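Side-chain contacts in SG7.AF (Anopheles freeborni, PDB 6XL7), which is a mosquito salivary protein that inhibits the alternative pathway of host complement, acting on the activated C3 convertase C3bBb and sparing the classical pathway: residues Arg2-Glu7 with Val52-Thr57; Thr42-Asn47 with Glu109-Leu114; Ile15-Thr20 with Gln27-Gly32; Gln34-Glu39 with Glu105-Thr110; Glu71-Gly76 with Pro97-Ala102. All coordinates share one frame; numbering follows the deposited sequence. Where two conformers were deposited one is given.

Contact 1. Residues Arg2-Glu7 with Val52-Thr57; sequences RKHVQE and VKLSKT. With SO4 (sulfate ion), chain E.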
# COMPACT_ATOMS: atom_id res chain seq x y z
N ARG A 2 12.88 -11.90 11.34
CA ARG A 2 13.39 -11.44 10.05
C ARG A 2 12.71 -12.16 8.89
O ARG A 2 12.39 -11.54 7.87
CB ARG A 2 14.90 -11.65 9.98
CG ARG A 2 15.52 -11.22 8.64
CD ARG A 2 17.00 -11.54 8.57
NE ARG A 2 17.30 -12.91 9.01
CZ ARG A 2 17.20 -13.99 8.25
NH1 ARG A 2 17.48 -15.18 8.76
NH2 ARG A 2 16.82 -13.88 6.98
N LYS A 3 12.47 -13.48 9.02
CA LYS A 3 11.83 -14.21 7.93
C LYS A 3 10.45 -13.64 7.60
O LYS A 3 10.04 -13.64 6.43
CB LYS A 3 11.74 -15.70 8.24
CG LYS A 3 10.79 -16.05 9.38
CD LYS A 3 10.74 -17.56 9.65
CE LYS A 3 9.86 -18.27 8.64
NZ LYS A 3 9.80 -19.73 8.92
N HIS A 4 9.73 -13.13 8.60
CA HIS A 4 8.42 -12.54 8.35
C HIS A 4 8.54 -11.19 7.66
O HIS A 4 7.69 -10.85 6.83
CB HIS A 4 7.65 -12.41 9.66
CG HIS A 4 7.54 -13.70 10.39
ND1 HIS A 4 8.36 -14.04 11.44
CD2 HIS A 4 6.76 -14.78 10.15
CE1 HIS A 4 8.06 -15.26 11.85
NE2 HIS A 4 7.09 -15.73 11.09
N VAL A 5 9.57 -10.41 8.00
CA VAL A 5 9.85 -9.18 7.27
C VAL A 5 10.08 -9.50 5.80
O VAL A 5 9.51 -8.86 4.91
CB VAL A 5 11.03 -8.43 7.90
CG1 VAL A 5 11.38 -7.20 7.05
CG2 VAL A 5 10.69 -8.02 9.33
N GLN A 6 10.89 -10.53 5.53
CA GLN A 6 11.18 -10.88 4.14
C GLN A 6 9.92 -11.33 3.41
O GLN A 6 9.69 -10.93 2.26
CB GLN A 6 12.27 -11.94 4.06
CG GLN A 6 12.71 -12.18 2.60
CD GLN A 6 13.74 -13.27 2.46
OE1 GLN A 6 13.69 -14.08 1.53
NE2 GLN A 6 14.71 -13.29 3.37
N GLU A 7 9.09 -12.16 4.04
CA GLU A 7 7.87 -12.62 3.38
C GLU A 7 6.92 -11.45 3.13
O GLU A 7 6.28 -11.37 2.08
CB GLU A 7 7.18 -13.71 4.21
CG GLU A 7 5.94 -14.26 3.50
CD GLU A 7 5.25 -15.40 4.22
OE1 GLU A 7 5.66 -15.73 5.36
OE2 GLU A 7 4.29 -15.95 3.64
N VAL A 52 5.95 -18.37 13.62
CA VAL A 52 4.64 -17.84 13.25
C VAL A 52 4.42 -18.04 11.75
O VAL A 52 5.34 -17.88 10.94
CB VAL A 52 4.53 -16.35 13.63
CG1 VAL A 52 3.27 -15.74 13.05
CG2 VAL A 52 4.53 -16.19 15.14
N LYS A 53 3.19 -18.40 11.38
CA LYS A 53 2.80 -18.53 9.98
C LYS A 53 1.95 -17.33 9.58
O LYS A 53 1.00 -16.96 10.29
CB LYS A 53 2.02 -19.82 9.74
CG LYS A 53 1.67 -20.07 8.28
CD LYS A 53 0.87 -21.36 8.10
CE LYS A 53 0.44 -21.53 6.65
NZ LYS A 53 1.62 -21.51 5.73
N LEU A 54 2.30 -16.70 8.46
CA LEU A 54 1.50 -15.62 7.90
C LEU A 54 0.41 -16.18 6.99
O LEU A 54 0.60 -17.19 6.32
CB LEU A 54 2.36 -14.65 7.10
CG LEU A 54 3.54 -14.00 7.84
CD1 LEU A 54 4.18 -12.91 6.97
CD2 LEU A 54 3.10 -13.42 9.18
N SER A 55 -0.72 -15.48 6.95
CA SER A 55 -1.83 -15.85 6.08
C SER A 55 -1.57 -15.35 4.66
O SER A 55 -1.56 -14.14 4.40
CB SER A 55 -3.12 -15.23 6.62
OG SER A 55 -4.16 -15.31 5.65
N LYS A 56 -1.44 -16.30 3.72
CA LYS A 56 -1.23 -15.93 2.33
C LYS A 56 -2.45 -15.21 1.75
O LYS A 56 -2.30 -14.27 0.97
CB LYS A 56 -0.87 -17.16 1.49
CG LYS A 56 0.54 -17.66 1.77
CD LYS A 56 0.96 -18.73 0.78
CE LYS A 56 2.32 -19.32 1.15
NZ LYS A 56 2.30 -19.87 2.53
N THR A 57 -3.66 -15.62 2.15
CA THR A 57 -4.85 -14.93 1.65
C THR A 57 -4.90 -13.50 2.15
O THR A 57 -5.28 -12.59 1.40
CB THR A 57 -6.13 -15.69 2.00
OG1 THR A 57 -6.25 -15.82 3.42
CG2 THR A 57 -6.12 -17.07 1.37
S SO4 E . -4.37 -18.84 4.71
O1 SO4 E . -5.34 -19.90 4.44
O2 SO4 E . -4.95 -17.89 5.66
O3 SO4 E . -3.17 -19.43 5.30
O4 SO4 E . -4.02 -18.18 3.46
O HOH W 1 4.52 -17.66 6.94
O HOH W 2 2.77 -17.84 4.58
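His-4 and Glu-7, one helical turn apart, reach from helix 2-13 to the chain leading into helix 56-77. Glu-7 leaves its helix with CG anti to the backbone N (chi1 -177°) and runs out extended, sliding past Leu-54 in the opposite direction. Its CB, CG and CD run along Leu-54 CD1, and Glu-7 OE1 comes to 3.6 Å from that methyl. Glu-7 OE1 accepts from a water 2.7 Å away that in turn accepts from Leu-54 N; Glu-7 OE2 takes a second water, which also donates to Leu-54 O and accepts from Lys-56 NZ. Glu-7 OE2 and Lys-56 NZ, 4.5 Å apart, thus meet through solvent. His-4 makes the direct bond: its NE2 donates to Val-52 O at 2.8 Å, the oxygen lying in the ring plane and met from above the carbonyl plane. Leu-54 CD2 approaches His-4 CD2 obliquely at 4.0 Å. A sulfate, probably from the crystallisation liquor, sits on Ser-55 OG and Thr-57 N. Val-45 of helix 23-46 also touches His-4, while Lys-53 bonds through its backbone to Thr-116 and Ser-55 to Leu-114, so that strand 53-54 pairs antiparallel with strand 115-116.

Contact 2. Residues Thr42-Asn47 with Glu109-Leu114; sequences TKKVLN and ETEKCL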
# COMPACT_ATOMS: atom_id res chain seq x y z
N THR A 42 5.95 -3.95 8.70
CA THR A 42 7.25 -4.55 8.95
C THR A 42 7.55 -4.56 10.44
O THR A 42 7.99 -5.57 10.99
CB THR A 42 8.32 -3.79 8.19
OG1 THR A 42 8.09 -3.95 6.78
CG2 THR A 42 9.69 -4.34 8.53
N LYS A 43 7.32 -3.43 11.11
CA LYS A 43 7.55 -3.35 12.55
C LYS A 43 6.72 -4.38 13.30
O LYS A 43 7.19 -4.99 14.27
CB LYS A 43 7.19 -1.96 13.08
CG LYS A 43 8.02 -0.80 12.60
CD LYS A 43 7.58 0.43 13.40
CE LYS A 43 8.14 1.72 12.84
NZ LYS A 43 7.82 2.87 13.73
N LYS A 44 5.48 -4.59 12.86
CA LYS A 44 4.60 -5.55 13.53
C LYS A 44 5.15 -6.97 13.42
O LYS A 44 5.27 -7.68 14.43
CB LYS A 44 3.21 -5.46 12.91
CG LYS A 44 2.14 -6.34 13.53
CD LYS A 44 0.79 -6.00 12.90
CE LYS A 44 -0.35 -6.88 13.40
NZ LYS A 44 -0.72 -6.60 14.82
N VAL A 45 5.48 -7.40 12.20
CA VAL A 45 5.87 -8.80 12.01
C VAL A 45 7.27 -9.08 12.53
O VAL A 45 7.59 -10.24 12.79
CB VAL A 45 5.72 -9.27 10.56
CG1 VAL A 45 4.32 -8.97 10.04
CG2 VAL A 45 6.82 -8.69 9.65
N LEU A 46 8.10 -8.05 12.68
CA LEU A 46 9.41 -8.26 13.27
C LEU A 46 9.29 -8.94 14.63
O LEU A 46 10.15 -9.76 14.98
CB LEU A 46 10.12 -6.92 13.39
CG LEU A 46 11.60 -6.89 13.73
CD1 LEU A 46 12.38 -7.83 12.83
CD2 LEU A 46 12.09 -5.46 13.58
N ASN A 47 8.22 -8.64 15.38
CA ASN A 47 8.02 -9.16 16.74
C ASN A 47 7.68 -10.65 16.79
O ASN A 47 7.80 -11.26 17.85
CB ASN A 47 6.85 -8.44 17.43
CG ASN A 47 7.11 -6.96 17.66
OD1 ASN A 47 7.82 -6.58 18.59
ND2 ASN A 47 6.52 -6.11 16.82
N GLU A 109 -7.08 -3.51 8.38
CA GLU A 109 -7.67 -4.77 7.95
C GLU A 109 -6.62 -5.86 7.85
O GLU A 109 -6.84 -7.00 8.30
CB GLU A 109 -8.38 -4.58 6.60
CG GLU A 109 -9.55 -3.60 6.66
CD GLU A 109 -9.89 -2.98 5.32
OE1 GLU A 109 -9.37 -3.43 4.28
OE2 GLU A 109 -10.70 -2.03 5.31
N THR A 110 -5.46 -5.53 7.29
CA THR A 110 -4.38 -6.50 7.14
C THR A 110 -3.85 -6.96 8.49
O THR A 110 -3.59 -8.15 8.69
CB THR A 110 -3.26 -5.89 6.29
OG1 THR A 110 -3.80 -5.52 5.01
CG2 THR A 110 -2.10 -6.88 6.08
N GLU A 111 -3.72 -6.03 9.44
CA GLU A 111 -3.24 -6.41 10.77
C GLU A 111 -4.13 -7.47 11.39
O GLU A 111 -3.64 -8.38 12.08
CB GLU A 111 -3.18 -5.17 11.68
CG GLU A 111 -2.05 -4.23 11.34
CD GLU A 111 -2.11 -2.93 12.12
OE1 GLU A 111 -1.06 -2.26 12.21
OE2 GLU A 111 -3.20 -2.58 12.63
N LYS A 112 -5.44 -7.38 11.17
CA LYS A 112 -6.37 -8.34 11.77
C LYS A 112 -6.20 -9.75 11.21
O LYS A 112 -6.49 -10.72 11.91
CB LYS A 112 -7.81 -7.86 11.60
CG LYS A 112 -8.20 -6.64 12.43
CD LYS A 112 -9.65 -6.26 12.17
CE LYS A 112 -10.10 -5.13 13.09
NZ LYS A 112 -9.30 -3.89 12.90
N CYS A 113 -5.76 -9.89 9.96
CA CYS A 113 -5.72 -11.19 9.31
C CYS A 113 -4.32 -11.74 9.11
O CYS A 113 -4.17 -12.82 8.53
CB CYS A 113 -6.47 -11.17 7.96
SG CYS A 113 -5.94 -9.98 6.64
N LEU A 114 -3.29 -11.04 9.58
CA LEU A 114 -1.92 -11.33 9.16
C LEU A 114 -1.46 -12.72 9.56
O LEU A 114 -0.80 -13.41 8.78
CB LEU A 114 -0.96 -10.28 9.71
CG LEU A 114 -0.31 -9.32 8.72
CD1 LEU A 114 0.72 -8.48 9.46
CD2 LEU A 114 0.32 -10.06 7.55
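Lys-44 and Glu-111 meet through their aliphatic stems, and Val-45 meets Leu-114 methyl to methyl. In the first pair the lysine chain stays extended as far as CE, which carries it across the gap at a slant to the glutamate. Lys-44 CD lies 3.7 Å from Glu-111 CG, and Lys-44 CE lies equally close to Glu-111 CB. In the second pair, Val-45 CG1 touches Leu-114 CD1 at 3.7 Å, the two side chains crossing at about a right angle. The same leucine methyl, Leu-114 CD1, is 4.2 Å from Lys-44 CD, which joins the two pairs into one apolar patch.

Charge plays a looser part. The lysine chain bends at its end (chi4 70°), and Lys-44 NZ is 5.1 Å from Glu-111 OE1, too far for a salt bridge. No direct bond joins the two segments; the one side-chain bond within them is at the end of segment 42-47, where Lys-44 O accepts from both Asn-47 N and, at 3.1 Å, Asn-47 ND2, which approach from the same face of the carbonyl.

Around the contact, Cys-113 is disulfide-bonded to Cys-58, and Leu-114 also packs on Leu-59. The chemistry implies that the end of helix 23-46 and the end of helix 89-113, with the residue after it, are held together here mainly by hydrocarbon packing, the opposite charges adding probably no more than a weak attraction.

Contact 3. Residues Ile15-Thr20 with Gln27-Gly32; sequences IDFDET and QSAKFG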
# COMPACT_ATOMS: atom_id res chain seq x y z
N ILE A 15 3.22 -5.12 -5.22
CA ILE A 15 2.53 -3.84 -5.37
C ILE A 15 3.39 -3.02 -6.31
O ILE A 15 4.34 -2.36 -5.91
CB ILE A 15 2.32 -3.14 -4.03
CG1 ILE A 15 1.33 -3.91 -3.16
CG2 ILE A 15 1.83 -1.70 -4.23
CD1 ILE A 15 1.25 -3.44 -1.72
N ASP A 16 3.06 -3.07 -7.60
CA ASP A 16 3.88 -2.45 -8.61
C ASP A 16 3.47 -1.00 -8.84
O ASP A 16 2.35 -0.59 -8.55
CB ASP A 16 3.81 -3.23 -9.92
CG ASP A 16 2.39 -3.34 -10.44
OD1 ASP A 16 1.45 -3.15 -9.65
OD2 ASP A 16 2.23 -3.63 -11.65
N PHE A 17 4.42 -0.23 -9.36
CA PHE A 17 4.21 1.15 -9.75
C PHE A 17 4.57 1.30 -11.22
O PHE A 17 5.57 0.74 -11.68
CB PHE A 17 5.08 2.07 -8.91
CG PHE A 17 4.77 2.02 -7.44
CD1 PHE A 17 5.37 1.08 -6.62
CD2 PHE A 17 3.86 2.90 -6.87
CE1 PHE A 17 5.08 1.02 -5.27
CE2 PHE A 17 3.57 2.85 -5.52
CZ PHE A 17 4.17 1.91 -4.72
N ASP A 18 3.74 2.04 -11.96
CA ASP A 18 3.96 2.25 -13.39
C ASP A 18 4.94 3.41 -13.55
O ASP A 18 4.56 4.58 -13.43
CB ASP A 18 2.63 2.52 -14.09
CG ASP A 18 2.77 2.70 -15.60
OD1 ASP A 18 3.91 2.79 -16.11
OD2 ASP A 18 1.73 2.75 -16.29
N GLU A 19 6.20 3.08 -13.85
CA GLU A 19 7.27 4.07 -13.90
C GLU A 19 7.14 5.04 -15.07
O GLU A 19 7.90 6.01 -15.13
CB GLU A 19 8.63 3.38 -13.95
CG GLU A 19 9.03 2.72 -12.64
CD GLU A 19 9.24 3.72 -11.52
OE1 GLU A 19 8.80 3.45 -10.39
OE2 GLU A 19 9.86 4.78 -11.77
N THR A 20 6.21 4.81 -16.00
CA THR A 20 5.97 5.79 -17.05
C THR A 20 5.13 6.97 -16.57
O THR A 20 5.02 7.97 -17.30
CB THR A 20 5.34 5.14 -18.29
OG1 THR A 20 3.99 4.75 -17.99
CG2 THR A 20 6.14 3.92 -18.73
N GLN A 27 6.20 9.77 -6.62
CA GLN A 27 6.76 10.05 -5.29
C GLN A 27 5.68 10.00 -4.22
O GLN A 27 5.88 9.42 -3.15
CB GLN A 27 7.49 11.39 -5.30
CG GLN A 27 8.77 11.36 -6.12
CD GLN A 27 9.28 12.75 -6.46
OE1 GLN A 27 8.79 13.76 -5.95
NE2 GLN A 27 10.27 12.80 -7.35
N SER A 28 4.52 10.61 -4.49
CA SER A 28 3.44 10.58 -3.51
C SER A 28 2.84 9.19 -3.38
O SER A 28 2.52 8.74 -2.27
CB SER A 28 2.35 11.59 -3.88
OG SER A 28 2.74 12.90 -3.50
N ALA A 29 2.68 8.48 -4.50
CA ALA A 29 2.12 7.13 -4.44
C ALA A 29 3.02 6.20 -3.63
O ALA A 29 2.54 5.46 -2.76
CB ALA A 29 1.92 6.58 -5.85
N LYS A 30 4.33 6.26 -3.88
CA LYS A 30 5.27 5.41 -3.14
C LYS A 30 5.34 5.81 -1.68
O LYS A 30 5.37 4.93 -0.80
CB LYS A 30 6.64 5.45 -3.81
CG LYS A 30 6.66 4.78 -5.17
CD LYS A 30 8.00 5.02 -5.88
CE LYS A 30 7.97 4.48 -7.29
NZ LYS A 30 9.22 4.80 -8.04
N PHE A 31 5.36 7.11 -1.38
CA PHE A 31 5.39 7.55 0.01
C PHE A 31 4.18 7.04 0.77
O PHE A 31 4.29 6.63 1.93
CB PHE A 31 5.44 9.08 0.10
CG PHE A 31 4.99 9.62 1.43
CD1 PHE A 31 5.85 9.60 2.52
CD2 PHE A 31 3.71 10.12 1.60
CE1 PHE A 31 5.44 10.07 3.76
CE2 PHE A 31 3.29 10.60 2.83
CZ PHE A 31 4.16 10.58 3.91
N GLY A 32 3.01 7.07 0.14
CA GLY A 32 1.82 6.59 0.81
C GLY A 32 1.95 5.13 1.22
O GLY A 32 1.65 4.77 2.37
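Lys-30 lies across the ring of Phe-17 and ends in a salt bridge to Glu-19. The tight part is the CH-pi contact: Lys-30 CG stands over the centre of one ring face, 3.7 Å from the centroid of Phe-17 and 12° off the ring normal. The rest of the lysine chain, fully extended beyond CG, continues past the root of the ring, where Lys-30 CE is 4.0 Å from Phe-17 CG. Beside it, Phe-17 CE2 packs on Ala-29 CB at 4.1 Å.

The outer part is sparser and rests on Glu-19, an exposed residue. Its chain bends at chi2 (-65°) and brings Glu-19 OE1 to Lys-30 NZ at 2.7 Å, through the syn lone pair. Next to it an Asx turn shapes the loop: Asp-18 OD1 accepts from both Thr-20 N and Thr-20 OG1.

The contact folds the loop after helix 2-13 back onto helix 23-46, where Leu-26 and Val-33 also touch Phe-17. Lys-70 brings helix 56-77 against the same ring, and Ile-15 packs on Val-66 of that helix.

Contact 4. Residues Gln34-Glu39 with Glu105-Thr110; sequences QSQLRE and EIRGET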
# COMPACT_ATOMS: atom_id res chain seq x y z
N GLN A 34 4.72 3.40 1.58
CA GLN A 34 5.79 3.25 2.57
C GLN A 34 5.32 3.64 3.96
O GLN A 34 5.57 2.92 4.94
CB GLN A 34 6.98 4.15 2.19
CG GLN A 34 7.70 3.80 0.90
CD GLN A 34 8.63 4.90 0.40
OE1 GLN A 34 8.39 6.09 0.62
NE2 GLN A 34 9.69 4.51 -0.30
N SER A 35 4.66 4.79 4.08
CA SER A 35 4.36 5.35 5.39
C SER A 35 3.13 4.69 6.02
O SER A 35 3.09 4.49 7.24
CB SER A 35 4.15 6.87 5.28
OG SER A 35 3.08 7.17 4.40
N GLN A 36 2.13 4.36 5.21
CA GLN A 36 0.90 3.82 5.76
C GLN A 36 0.92 2.30 5.91
O GLN A 36 0.14 1.77 6.72
CB GLN A 36 -0.30 4.21 4.87
CG GLN A 36 -0.60 5.71 4.84
CD GLN A 36 -1.23 6.20 6.12
OE1 GLN A 36 -2.00 5.49 6.77
NE2 GLN A 36 -0.92 7.44 6.48
N LEU A 37 1.79 1.61 5.18
CA LEU A 37 1.76 0.15 5.15
C LEU A 37 3.11 -0.50 5.41
O LEU A 37 3.24 -1.29 6.36
CB LEU A 37 1.18 -0.33 3.81
CG LEU A 37 -0.33 -0.11 3.68
CD1 LEU A 37 -0.74 -0.21 2.23
CD2 LEU A 37 -1.09 -1.13 4.51
N ARG A 38 4.13 -0.18 4.61
CA ARG A 38 5.38 -0.94 4.70
C ARG A 38 6.05 -0.76 6.06
O ARG A 38 6.43 -1.74 6.71
CB ARG A 38 6.32 -0.58 3.55
CG ARG A 38 7.44 -1.60 3.36
CD ARG A 38 8.40 -1.21 2.23
NE ARG A 38 7.80 -1.37 0.90
CZ ARG A 38 7.28 -0.37 0.20
NH1 ARG A 38 7.27 0.85 0.69
NH2 ARG A 38 6.76 -0.60 -1.01
N GLU A 39 6.18 0.49 6.52
CA GLU A 39 6.82 0.70 7.82
C GLU A 39 6.03 0.09 8.98
O GLU A 39 6.61 -0.71 9.73
CB GLU A 39 7.20 2.17 8.04
CG GLU A 39 7.68 2.43 9.45
CD GLU A 39 8.09 3.87 9.70
OE1 GLU A 39 7.78 4.74 8.85
OE2 GLU A 39 8.71 4.13 10.75
N GLU A 105 -6.72 2.34 6.20
CA GLU A 105 -7.77 1.35 6.46
C GLU A 105 -7.31 -0.04 6.05
O GLU A 105 -7.57 -1.02 6.76
CB GLU A 105 -9.05 1.75 5.73
CG GLU A 105 -9.64 3.05 6.24
CD GLU A 105 -10.85 3.52 5.44
OE1 GLU A 105 -11.51 4.49 5.87
OE2 GLU A 105 -11.14 2.90 4.40
N ILE A 106 -6.60 -0.14 4.93
CA ILE A 106 -6.01 -1.41 4.52
C ILE A 106 -5.04 -1.92 5.58
O ILE A 106 -5.00 -3.12 5.88
CB ILE A 106 -5.36 -1.30 3.13
CG1 ILE A 106 -6.43 -1.09 2.05
CG2 ILE A 106 -4.54 -2.56 2.83
CD1 ILE A 106 -5.84 -0.58 0.73
N ARG A 107 -4.26 -1.02 6.19
CA ARG A 107 -3.35 -1.43 7.25
C ARG A 107 -4.11 -2.11 8.38
O ARG A 107 -3.73 -3.20 8.83
CB ARG A 107 -2.55 -0.24 7.78
CG ARG A 107 -1.61 -0.61 8.95
CD ARG A 107 -0.97 0.60 9.64
NE ARG A 107 -1.97 1.55 10.14
CZ ARG A 107 -2.21 2.74 9.59
NH1 ARG A 107 -1.52 3.13 8.52
NH2 ARG A 107 -3.13 3.54 10.11
N GLY A 108 -5.18 -1.47 8.86
CA GLY A 108 -5.94 -2.05 9.96
C GLY A 108 -6.55 -3.39 9.59
O GLY A 108 -6.55 -4.33 10.40
N GLU A 109 -7.08 -3.51 8.38
CA GLU A 109 -7.67 -4.77 7.95
C GLU A 109 -6.62 -5.86 7.85
O GLU A 109 -6.84 -7.00 8.30
CB GLU A 109 -8.38 -4.58 6.60
CG GLU A 109 -9.55 -3.60 6.66
CD GLU A 109 -9.89 -2.98 5.32
OE1 GLU A 109 -9.37 -3.43 4.28
OE2 GLU A 109 -10.70 -2.03 5.31
N THR A 110 -5.46 -5.53 7.29
CA THR A 110 -4.38 -6.50 7.14
C THR A 110 -3.85 -6.96 8.49
O THR A 110 -3.59 -8.15 8.69
CB THR A 110 -3.26 -5.89 6.29
OG1 THR A 110 -3.80 -5.52 5.01
CG2 THR A 110 -2.10 -6.88 6.08
O HOH W 3 -3.56 6.11 9.37
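Ile-106 and Arg-107 are the residues of segment 105-110 of helix 89-113 that touch segment 34-39. Ile-106 comes first: its CG2 branch meets Leu-37 CD2 at 4.1 Å, in a buried spot that Val-69 of helix 56-77 also lines. At Arg-107 the backbone itself takes part, since Leu-37 CD2 presses on its CA at 3.6 Å. A bend at chi3 (56°) turns the arginine's guanidinium so that NH1 faces Gln-36. Arg-107 NH1 donates twice, to Gln-36 O at 2.8 Å, in the carbonyl plane and on a lone pair, and to Gln-36 OE1 at 3.0 Å, there from above the amide plane. The glutamine chain bends at chi2 to bring OE1 round. A water accepts from Arg-107 NH2 at 2.7 Å and donates to Gln-36 OE1, closing a ring that should restrain the guanidinium. Further on, Thr-110 OG1 bonds back to Ile-106 O. Gln-36 and Leu-37 lie within a wider pi-type turn (34-38), where Glu-39 N bonds to Gln-34 O. With 14° between their directions and axes 9.1 Å apart, the segments belong to two nearly parallel helices packed side by side, as in an all-helical bundle.

Contact 5. Residues Glu71-Gly76 with Pro97-Ala102; sequences ETFYAG and PSYLTA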
# COMPACT_ATOMS: atom_id res chain seq x y z
N GLU A 71 -4.72 2.96 -8.04
CA GLU A 71 -5.29 3.35 -9.33
C GLU A 71 -6.30 4.48 -9.15
O GLU A 71 -6.41 5.37 -10.01
CB GLU A 71 -5.94 2.16 -10.03
CG GLU A 71 -4.95 1.20 -10.69
CD GLU A 71 -3.94 1.91 -11.58
OE1 GLU A 71 -4.34 2.45 -12.63
OE2 GLU A 71 -2.75 1.90 -11.22
N THR A 72 -7.04 4.47 -8.04
CA THR A 72 -8.01 5.53 -7.78
C THR A 72 -7.31 6.86 -7.56
O THR A 72 -7.73 7.90 -8.09
CB THR A 72 -8.88 5.14 -6.58
OG1 THR A 72 -9.58 3.93 -6.88
CG2 THR A 72 -9.90 6.21 -6.27
N PHE A 73 -6.21 6.85 -6.79
CA PHE A 73 -5.38 8.04 -6.61
C PHE A 73 -4.87 8.54 -7.95
O PHE A 73 -4.95 9.75 -8.25
CB PHE A 73 -4.23 7.66 -5.68
CG PHE A 73 -3.28 8.78 -5.37
CD1 PHE A 73 -3.72 10.08 -5.15
CD2 PHE A 73 -1.92 8.51 -5.23
CE1 PHE A 73 -2.82 11.10 -4.83
CE2 PHE A 73 -1.03 9.51 -4.91
CZ PHE A 73 -1.48 10.80 -4.71
N TYR A 74 -4.35 7.64 -8.79
CA TYR A 74 -3.85 8.06 -10.09
C TYR A 74 -4.95 8.68 -10.94
O TYR A 74 -4.72 9.67 -11.63
CB TYR A 74 -3.18 6.90 -10.84
CG TYR A 74 -2.63 7.35 -12.17
CD1 TYR A 74 -1.53 8.20 -12.23
CD2 TYR A 74 -3.23 6.97 -13.37
CE1 TYR A 74 -1.03 8.65 -13.43
CE2 TYR A 74 -2.72 7.42 -14.60
CZ TYR A 74 -1.62 8.27 -14.62
OH TYR A 74 -1.11 8.73 -15.82
N ALA A 75 -6.16 8.11 -10.90
CA ALA A 75 -7.27 8.68 -11.64
C ALA A 75 -7.53 10.12 -11.19
O ALA A 75 -7.75 11.01 -12.03
CB ALA A 75 -8.51 7.81 -11.46
N GLY A 76 -7.49 10.37 -9.88
CA GLY A 76 -7.73 11.72 -9.38
C GLY A 76 -6.63 12.70 -9.73
O GLY A 76 -6.89 13.90 -9.83
N PRO A 97 -5.18 13.08 0.32
CA PRO A 97 -5.66 12.69 1.66
C PRO A 97 -6.53 11.45 1.65
O PRO A 97 -6.40 10.59 2.54
CB PRO A 97 -6.40 13.95 2.15
CG PRO A 97 -5.71 15.08 1.40
CD PRO A 97 -5.43 14.51 0.04
N SER A 98 -7.41 11.30 0.67
CA SER A 98 -8.25 10.11 0.64
C SER A 98 -7.44 8.87 0.29
O SER A 98 -7.76 7.77 0.76
CB SER A 98 -9.45 10.28 -0.29
OG SER A 98 -9.06 10.54 -1.61
N TYR A 99 -6.38 9.02 -0.51
CA TYR A 99 -5.46 7.92 -0.77
C TYR A 99 -4.82 7.44 0.52
O TYR A 99 -4.84 6.24 0.83
CB TYR A 99 -4.39 8.42 -1.75
CG TYR A 99 -3.26 7.47 -2.05
CD1 TYR A 99 -3.51 6.22 -2.63
CD2 TYR A 99 -1.93 7.83 -1.79
CE1 TYR A 99 -2.47 5.36 -2.93
CE2 TYR A 99 -0.89 6.98 -2.08
CZ TYR A 99 -1.16 5.74 -2.65
OH TYR A 99 -0.15 4.85 -2.97
N LEU A 100 -4.25 8.36 1.29
CA LEU A 100 -3.57 7.98 2.53
C LEU A 100 -4.54 7.35 3.52
O LEU A 100 -4.21 6.33 4.15
CB LEU A 100 -2.90 9.20 3.14
CG LEU A 100 -1.80 9.83 2.28
CD1 LEU A 100 -1.24 11.06 2.96
CD2 LEU A 100 -0.69 8.83 1.99
N THR A 101 -5.74 7.93 3.68
CA THR A 101 -6.75 7.35 4.56
C THR A 101 -7.13 5.94 4.12
O THR A 101 -7.26 5.04 4.96
CB THR A 101 -7.98 8.25 4.60
OG1 THR A 101 -7.63 9.53 5.14
CG2 THR A 101 -9.08 7.62 5.44
N ALA A 102 -7.29 5.72 2.82
CA ALA A 102 -7.67 4.40 2.34
C ALA A 102 -6.56 3.39 2.60
O ALA A 102 -6.84 2.23 2.96
CB ALA A 102 -8.04 4.46 0.86
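Phe-73 and Tyr-99 make the contact between them, each burying the same area against the other. Their rings form an offset stack, with centroids 4.2 Å apart and planes at 13°. The overlap is displaced: Phe-73 CD2 sits over the middle of the tyrosine ring, whereas Tyr-99 CD2 falls nearer the rim of the phenylalanine ring. Both first torsions are trans, which sends the two rings into the space between the helices. The stems join in as well. Phe-73 CB lies 3.4 Å from Tyr-99 CD1, and Tyr-99 CB makes a CH-pi contact over the phenylalanine face, 4.1 Å from the centroid of Phe-73. The backbones come close here, Phe-73 CA and Tyr-99 CA being 5.8 Å apart.

The polar end of the tyrosine is satisfied elsewhere, its OH bonded to Ala-29 O of helix 23-46, so the stack also ties in a third helix. Tyr-25 meets the Phe-73 ring at about 45°, and Leu-92 and Ala-95 pack on it too. A buried aromatic pair between two helices, with a third helix closing over it, is an arrangement typical of the core of a helical bundle.

From the N terminus, contact 1 joins helix 2-13 to strand 53-54, just before helix 56-77, closing a long loop. Contact 3 closes a short one within it, returning the loop after helix 2-13 to helix 23-46. Contacts 4 and 2 then bind successive parts of helix 23-46 to helix 89-113; both cross contact 1 along the chain. Contact 5 joins helices 56-77 and 89-113 inside the spans of contacts 2 and 4, and follows contact 1 in series. In space contacts 1 and 2 touch, and so do contacts 3 and 5, while contacts 1 and 5 lie on opposite sides of the chain's centre, about 27 Å apart between centres.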